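Local coordinates for malate oxidoreductase (Thermotoga maritima, PDB 1VL6), which probably catalyses the NAD-dependent oxidative decarboxylation of malate to pyruvate and carbon dioxide, at residues A[194-199]-A[258-263]; A[265-270]-A[288-293]. All coordinates share one frame; numbering follows the deposited sequence.

Both contacts belong to the NAD-binding domain and meet at one sheet, their centres about 9 Å apart. Interaction 1 sets helix 257-261 against strand 194-198; interaction 2 pairs strand 266-269 with strand 289-292. They follow in series along the chain, the first closing just before the second opens, because helix 257-261 leads straight into strand 266-269. That strand lies between 194-198 and 289-292, so the two contacts share a sheet. Probable hydrogen bonds from Ile268 N to Val196 O and from Asn198 N to Ile268 O tie them together. The outcome is a parallel core flanked by helices on both faces, 257-261 on one and 166-186 on the other, as in a Rossmann-type dinucleotide-binding domain.

Interaction 1 of 2, residues A[194-199]-A[258-263]; sequences KVVVNG and ETALEG
Lys194 and Val196, on a parallel strand of the Rossmann-type NAD-binding domain, reach from one face of the sheet to the end of helix 257-261. The lysine shows how a long side chain can serve a helix terminus. From CB its chain runs outward nearly fully extended, with CG anti to the backbone N (chi1 177°). Lys194 CD lies 3.8 Å from Glu262 O, beside the turn that follows the helix, and CE comes within 3.4 Å of Ala260 O. The ammonium then takes two backbone acceptors at once: Lys194 NZ donates to Ala260 O at 2.7 Å and to Glu262 O at 2.8 Å. The two bonds differ in approach. NZ stands above the carbonyl plane of Ala260, but is tilted only 19° from that of Glu262. Carbonyls at the C-terminal end of a helix carry partial negative charge, so a cation here is probably favoured electrostatically.

Two residues along the strand, on the same face, Val196 supplies the apolar half of the contact. Leu261 starts out away from the strand, yet its end returns: Leu261 CD2 lies 4.2 Å from Val196 CG2. That same methyl, Val196 CG2, also packs 4.0 Å from Ala260 CB.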
ATOM      1  N   LYS A 194      43.882  -4.951  25.657  1.00 60.85           N
ATOM      2  CA  LYS A 194      44.475  -4.247  24.538  1.00 62.18           C
ATOM      3  C   LYS A 194      43.628  -4.525  23.301  1.00 63.94           C
ATOM      4  O   LYS A 194      43.474  -5.697  22.912  1.00 66.15           O
ATOM      5  CB  LYS A 194      45.878  -4.758  24.308  1.00 61.29           C
ATOM      6  CG  LYS A 194      46.643  -4.174  23.124  1.00 62.37           C
ATOM      7  CD  LYS A 194      48.005  -4.888  22.873  1.00 65.31           C
ATOM      8  CE  LYS A 194      49.032  -3.949  22.206  1.00 75.18           C
ATOM      9  NZ  LYS A 194      50.106  -4.674  21.452  1.00 71.03           N
ATOM     10  N   VAL A 195      43.094  -3.463  22.698  1.00 61.61           N
ATOM     11  CA  VAL A 195      42.233  -3.576  21.568  1.00 62.05           C
ATOM     12  C   VAL A 195      42.829  -2.867  20.379  1.00 62.81           C
ATOM     13  O   VAL A 195      43.081  -1.672  20.451  1.00 63.88           O
ATOM     14  CB  VAL A 195      40.917  -2.899  21.840  1.00 66.90           C
ATOM     15  CG1 VAL A 195      39.956  -3.109  20.622  1.00 70.75           C
ATOM     16  CG2 VAL A 195      40.304  -3.415  23.140  1.00 66.08           C
ATOM     17  N   VAL A 196      43.050  -3.598  19.280  1.00 63.76           N
ATOM     18  CA  VAL A 196      43.627  -3.023  18.089  1.00 63.01           C
ATOM     19  C   VAL A 196      42.499  -2.687  17.141  1.00 62.35           C
ATOM     20  O   VAL A 196      41.765  -3.577  16.761  1.00 64.84           O
ATOM     21  CB  VAL A 196      44.578  -3.986  17.396  1.00 62.58           C
ATOM     22  CG1 VAL A 196      44.983  -3.422  16.046  1.00 69.90           C
ATOM     23  CG2 VAL A 196      45.814  -4.178  18.202  1.00 63.67           C
ATOM     24  N   VAL A 197      42.376  -1.421  16.738  1.00 61.35           N
ATOM     25  CA  VAL A 197      41.442  -1.035  15.709  1.00 60.58           C
ATOM     26  C   VAL A 197      42.194  -0.691  14.431  1.00 61.36           C
ATOM     27  O   VAL A 197      43.004   0.228  14.429  1.00 60.42           O
ATOM     28  CB  VAL A 197      40.644   0.172  16.131  1.00 61.45           C
ATOM     29  CG1 VAL A 197      39.610   0.563  15.016  1.00 63.78           C
ATOM     30  CG2 VAL A 197      39.953  -0.091  17.433  1.00 58.51           C
ATOM     31  N   ASN A 198      41.900  -1.391  13.337  1.00 61.51           N
ATOM     32  CA  ASN A 198      42.582  -1.143  12.079  1.00 62.27           C
ATOM     33  C   ASN A 198      41.647  -0.570  11.035  1.00 64.08           C
ATOM     34  O   ASN A 198      40.633  -1.182  10.703  1.00 64.18           O
ATOM     35  CB  ASN A 198      43.158  -2.428  11.524  1.00 63.28           C
ATOM     36  CG  ASN A 198      44.046  -2.196  10.285  1.00 66.77           C
ATOM     37  OD1 ASN A 198      45.157  -1.738  10.420  1.00 64.31           O
ATOM     38  ND2 ASN A 198      43.544  -2.528   9.080  1.00 57.12           N
ATOM     39  N   GLY A 199      42.035   0.578  10.471  1.00 65.46           N
ATOM     40  CA  GLY A 199      41.266   1.288   9.434  1.00 64.37           C
ATOM     41  C   GLY A 199      40.494   2.416  10.078  1.00 63.96           C
ATOM     42  O   GLY A 199      39.363   2.228  10.530  1.00 64.10           O
ATOM     43  N   GLU A 258      51.157  -5.964  12.573  1.00 61.97           N
ATOM     44  CA  GLU A 258      51.686  -7.185  13.175  1.00 61.81           C
ATOM     45  C   GLU A 258      52.251  -6.929  14.561  1.00 62.34           C
ATOM     46  O   GLU A 258      51.945  -7.642  15.501  1.00 65.78           O
ATOM     47  CB  GLU A 258      52.728  -7.825  12.268  1.00 59.30           C
ATOM     48  CG  GLU A 258      53.117  -9.192  12.756  1.00 57.34           C
ATOM     49  CD  GLU A 258      54.261  -9.789  11.989  1.00 59.34           C
ATOM     50  OE1 GLU A 258      54.658  -9.266  10.901  1.00 50.80           O
ATOM     51  OE2 GLU A 258      54.753 -10.795  12.491  1.00 58.27           O
ATOM     52  N   THR A 259      53.045  -5.885  14.674  1.00 62.02           N
ATOM     53  CA  THR A 259      53.542  -5.386  15.951  1.00 62.34           C
ATOM     54  C   THR A 259      52.407  -5.030  16.945  1.00 62.42           C
ATOM     55  O   THR A 259      52.450  -5.396  18.133  1.00 63.54           O
ATOM     56  CB  THR A 259      54.364  -4.140  15.643  1.00 62.14           C
ATOM     57  OG1 THR A 259      55.601  -4.504  14.998  1.00 64.06           O
ATOM     58  CG2 THR A 259      54.780  -3.426  16.902  1.00 63.19           C
ATOM     59  N   ALA A 260      51.386  -4.339  16.449  1.00 61.45           N
ATOM     60  CA  ALA A 260      50.227  -3.959  17.269  1.00 61.08           C
ATOM     61  C   ALA A 260      49.533  -5.139  17.880  1.00 62.86           C
ATOM     62  O   ALA A 260      49.033  -5.046  19.000  1.00 63.57           O
ATOM     63  CB  ALA A 260      49.231  -3.153  16.466  1.00 60.81           C
ATOM     64  N   LEU A 261      49.496  -6.248  17.149  1.00 63.88           N
ATOM     65  CA  LEU A 261      48.724  -7.379  17.583  1.00 63.04           C
ATOM     66  C   LEU A 261      49.419  -8.210  18.641  1.00 62.98           C
ATOM     67  O   LEU A 261      48.775  -9.037  19.244  1.00 65.89           O
ATOM     68  CB  LEU A 261      48.368  -8.236  16.395  1.00 61.36           C
ATOM     69  CG  LEU A 261      47.409  -7.589  15.408  1.00 65.78           C
ATOM     70  CD1 LEU A 261      47.495  -8.306  14.116  1.00 68.12           C
ATOM     71  CD2 LEU A 261      45.953  -7.646  15.906  1.00 64.83           C
ATOM     72  N   GLU A 262      50.707  -8.007  18.884  1.00 64.06           N
ATOM     73  CA  GLU A 262      51.397  -8.793  19.893  1.00 65.19           C
ATOM     74  C   GLU A 262      50.687  -8.589  21.214  1.00 65.66           C
ATOM     75  O   GLU A 262      50.594  -7.465  21.703  1.00 66.49           O
ATOM     76  CB  GLU A 262      52.834  -8.384  20.028  1.00 67.76           C
ATOM     77  CG  GLU A 262      53.717  -8.875  18.911  1.00 83.17           C
ATOM     78  CD  GLU A 262      55.060  -8.142  18.883  1.00 98.06           C
ATOM     79  OE1 GLU A 262      55.603  -7.862  19.983  1.00105.16           O
ATOM     80  OE2 GLU A 262      55.565  -7.838  17.767  1.00 96.23           O
ATOM     81  N   GLY A 263      50.136  -9.675  21.758  1.00 65.20           N
ATOM     82  CA  GLY A 263      49.485  -9.631  23.039  1.00 65.07           C
ATOM     83  C   GLY A 263      48.116  -9.010  23.029  1.00 64.98           C
ATOM     84  O   GLY A 263      47.456  -8.970  24.045  1.00 67.75           O
TER

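Interaction 2 of 2, residues A[265-270]-A[288-293]; sequences DFFIGV and PVIFAL
A beta-alpha-beta unit brings strand 266-269 beside strand 289-292, with the short helix 278-281 in the connection between them. The segments run parallel, their axes 4.8 Å apart and 1° from perfect alignment. Five backbone hydrogen bonds alternate across the seam. Asp265 O accepts from Val289 N, and Val289 O from Phe267 N; Phe267 O then accepts from Phe291 N, Phe291 O from Gly269 N, and finally Gly269 O from Leu293 N at 2.8 Å. Beside this ladder, Phe266 CA makes a CA-H...O contact with Val289 O.

Side chains fall on alternate faces. On one, Phe266 and Val289 project alongside each other, and the valine meets the ring obliquely, with Phe266 CD2 3.5 Å from Val289 CB. Farther along this face Ile268 CD1 approaches Phe291 CD2 at 4.0 Å, and helix 166-186 covers both aromatic residues. On the other, Phe267 CB packs 4.1 Å from Ile290 CD1. A chi1 of 163°, which sets CG opposite the backbone N, lays the Phe267 ring along its own strand over Gly269, whose lack of a side chain leaves the ring its place; the ring's edge is turned to Ala292 CA, 4.5 Å from Phe267 CE2.

At the start of the pair, the buried carboxylate of Asp265 is satisfied elsewhere, by a salt bridge from OD1 to Lys188 and by hydrogen bonds to Ser285 and to Lys194 N. Regular parallel pairing of this kind, apolar on both faces, typifies the central sheet of a Rossmann-type fold.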
ATOM      1  N   ASP A 265      44.215  -8.406  22.830  1.00 63.53           N
ATOM      2  CA  ASP A 265      43.053  -9.208  23.161  1.00 63.91           C
ATOM      3  C   ASP A 265      41.962  -9.140  22.105  1.00 64.15           C
ATOM      4  O   ASP A 265      41.205 -10.093  21.927  1.00 64.79           O
ATOM      5  CB  ASP A 265      42.484  -8.718  24.475  1.00 65.11           C
ATOM      6  CG  ASP A 265      43.466  -8.866  25.595  1.00 69.10           C
ATOM      7  OD1 ASP A 265      43.531  -9.998  26.123  1.00 70.13           O
ATOM      8  OD2 ASP A 265      44.220  -7.936  25.982  1.00 64.21           O
ATOM      9  N   PHE A 266      41.857  -7.999  21.426  1.00 63.10           N
ATOM     10  CA  PHE A 266      40.869  -7.846  20.363  1.00 62.55           C
ATOM     11  C   PHE A 266      41.512  -7.205  19.162  1.00 63.28           C
ATOM     12  O   PHE A 266      42.441  -6.375  19.295  1.00 62.81           O
ATOM     13  CB  PHE A 266      39.727  -6.964  20.814  1.00 64.53           C
ATOM     14  CG  PHE A 266      38.914  -7.543  21.944  1.00 68.49           C
ATOM     15  CD1 PHE A 266      39.425  -7.588  23.227  1.00 65.08           C
ATOM     16  CD2 PHE A 266      37.622  -7.972  21.730  1.00 57.75           C
ATOM     17  CE1 PHE A 266      38.682  -8.069  24.265  1.00 67.60           C
ATOM     18  CE2 PHE A 266      36.881  -8.460  22.765  1.00 71.83           C
ATOM     19  CZ  PHE A 266      37.402  -8.525  24.030  1.00 68.72           C
ATOM     20  N   PHE A 267      41.050  -7.621  17.986  1.00 63.33           N
ATOM     21  CA  PHE A 267      41.344  -6.919  16.767  1.00 61.99           C
ATOM     22  C   PHE A 267      40.005  -6.513  16.245  1.00 63.14           C
ATOM     23  O   PHE A 267      39.103  -7.368  16.124  1.00 64.58           O
ATOM     24  CB  PHE A 267      42.057  -7.809  15.740  1.00 62.81           C
ATOM     25  CG  PHE A 267      42.039  -7.263  14.314  1.00 59.68           C
ATOM     26  CD1 PHE A 267      43.019  -6.385  13.875  1.00 64.78           C
ATOM     27  CD2 PHE A 267      41.035  -7.597  13.450  1.00 60.82           C
ATOM     28  CE1 PHE A 267      42.994  -5.885  12.608  1.00 67.51           C
ATOM     29  CE2 PHE A 267      41.003  -7.071  12.177  1.00 68.50           C
ATOM     30  CZ  PHE A 267      41.984  -6.222  11.756  1.00 65.12           C
ATOM     31  N   ILE A 268      39.869  -5.221  15.931  1.00 63.44           N
ATOM     32  CA  ILE A 268      38.714  -4.742  15.213  1.00 63.82           C
ATOM     33  C   ILE A 268      39.143  -4.073  13.930  1.00 65.10           C
ATOM     34  O   ILE A 268      39.775  -3.005  13.923  1.00 64.06           O
ATOM     35  CB  ILE A 268      37.964  -3.780  16.051  1.00 64.67           C
ATOM     36  CG1 ILE A 268      37.741  -4.403  17.446  1.00 69.83           C
ATOM     37  CG2 ILE A 268      36.668  -3.498  15.403  1.00 63.17           C
ATOM     38  CD1 ILE A 268      36.707  -3.693  18.283  1.00 67.51           C
ATOM     39  N   GLY A 269      38.784  -4.716  12.831  1.00 65.60           N
ATOM     40  CA  GLY A 269      39.164  -4.259  11.530  1.00 64.26           C
ATOM     41  C   GLY A 269      37.984  -3.813  10.727  1.00 63.93           C
ATOM     42  O   GLY A 269      36.979  -4.528  10.582  1.00 63.44           O
ATOM     43  N   VAL A 270      38.132  -2.626  10.160  1.00 65.69           N
ATOM     44  CA  VAL A 270      37.077  -1.996   9.405  1.00 65.97           C
ATOM     45  C   VAL A 270      37.867  -1.382   8.249  1.00 66.41           C
ATOM     46  O   VAL A 270      37.921  -0.182   8.102  1.00 66.85           O
ATOM     47  CB  VAL A 270      36.334  -1.138  10.503  1.00 66.37           C
ATOM     48  CG1 VAL A 270      36.893   0.231  10.736  1.00 70.04           C
ATOM     49  CG2 VAL A 270      34.883  -1.161  10.386  1.00 74.71           C
ATOM     50  N   PRO A 288      41.799 -14.868  21.953  1.00 63.06           N
ATOM     51  CA  PRO A 288      41.707 -13.674  21.147  1.00 61.41           C
ATOM     52  C   PRO A 288      40.417 -13.564  20.359  1.00 62.92           C
ATOM     53  O   PRO A 288      39.847 -14.577  19.912  1.00 64.78           O
ATOM     54  CB  PRO A 288      42.867 -13.838  20.189  1.00 65.01           C
ATOM     55  CG  PRO A 288      43.059 -15.299  20.080  1.00 59.32           C
ATOM     56  CD  PRO A 288      42.850 -15.773  21.458  1.00 64.29           C
ATOM     57  N   VAL A 289      39.979 -12.325  20.179  1.00 62.39           N
ATOM     58  CA  VAL A 289      38.755 -12.015  19.525  1.00 62.53           C
ATOM     59  C   VAL A 289      39.074 -11.197  18.309  1.00 62.87           C
ATOM     60  O   VAL A 289      39.892 -10.242  18.398  1.00 64.44           O
ATOM     61  CB  VAL A 289      37.825 -11.212  20.438  1.00 64.15           C
ATOM     62  CG1 VAL A 289      36.572 -10.725  19.654  1.00 67.42           C
ATOM     63  CG2 VAL A 289      37.393 -12.068  21.556  1.00 62.61           C
ATOM     64  N   ILE A 290      38.450 -11.583  17.187  1.00 60.93           N
ATOM     65  CA  ILE A 290      38.737 -11.043  15.854  1.00 61.39           C
ATOM     66  C   ILE A 290      37.406 -10.603  15.223  1.00 63.61           C
ATOM     67  O   ILE A 290      36.558 -11.468  14.870  1.00 64.47           O
ATOM     68  CB  ILE A 290      39.332 -12.142  14.946  1.00 63.94           C
ATOM     69  CG1 ILE A 290      40.603 -12.744  15.532  1.00 62.52           C
ATOM     70  CG2 ILE A 290      39.581 -11.627  13.504  1.00 69.14           C
ATOM     71  CD1 ILE A 290      41.723 -11.857  15.601  1.00 65.58           C
ATOM     72  N   PHE A 291      37.209  -9.277  15.133  1.00 63.59           N
ATOM     73  CA  PHE A 291      36.073  -8.699  14.458  1.00 62.57           C
ATOM     74  C   PHE A 291      36.709  -8.276  13.129  1.00 63.98           C
ATOM     75  O   PHE A 291      37.498  -7.295  13.093  1.00 64.78           O
ATOM     76  CB  PHE A 291      35.543  -7.458  15.197  1.00 60.61           C
ATOM     77  CG  PHE A 291      34.765  -7.717  16.478  1.00 58.21           C
ATOM     78  CD1 PHE A 291      34.646  -8.965  17.055  1.00 65.16           C
ATOM     79  CD2 PHE A 291      34.211  -6.633  17.166  1.00 67.61           C
ATOM     80  CE1 PHE A 291      33.938  -9.134  18.248  1.00 60.74           C
ATOM     81  CE2 PHE A 291      33.496  -6.792  18.356  1.00 60.69           C
ATOM     82  CZ  PHE A 291      33.360  -8.042  18.891  1.00 66.86           C
ATOM     83  N   ALA A 292      36.435  -9.010  12.062  1.00 62.86           N
ATOM     84  CA  ALA A 292      37.046  -8.676  10.791  1.00 63.37           C
ATOM     85  C   ALA A 292      35.951  -8.225   9.887  1.00 63.44           C
ATOM     86  O   ALA A 292      35.353  -9.032   9.177  1.00 65.02           O
ATOM     87  CB  ALA A 292      37.801  -9.872  10.206  1.00 60.83           C
ATOM     88  N   LEU A 293      35.714  -6.921   9.902  1.00 63.25           N
ATOM     89  CA  LEU A 293      34.511  -6.335   9.312  1.00 63.06           C
ATOM     90  C   LEU A 293      34.768  -5.666   7.948  1.00 63.56           C
ATOM     91  O   LEU A 293      33.882  -5.062   7.367  1.00 64.06           O
ATOM     92  CB  LEU A 293      33.892  -5.323  10.285  1.00 60.90           C
ATOM     93  CG  LEU A 293      33.803  -5.800  11.741  1.00 64.13           C
ATOM     94  CD1 LEU A 293      33.217  -4.789  12.640  1.00 60.80           C
ATOM     95  CD2 LEU A 293      33.025  -7.047  11.814  1.00 73.08           C
TER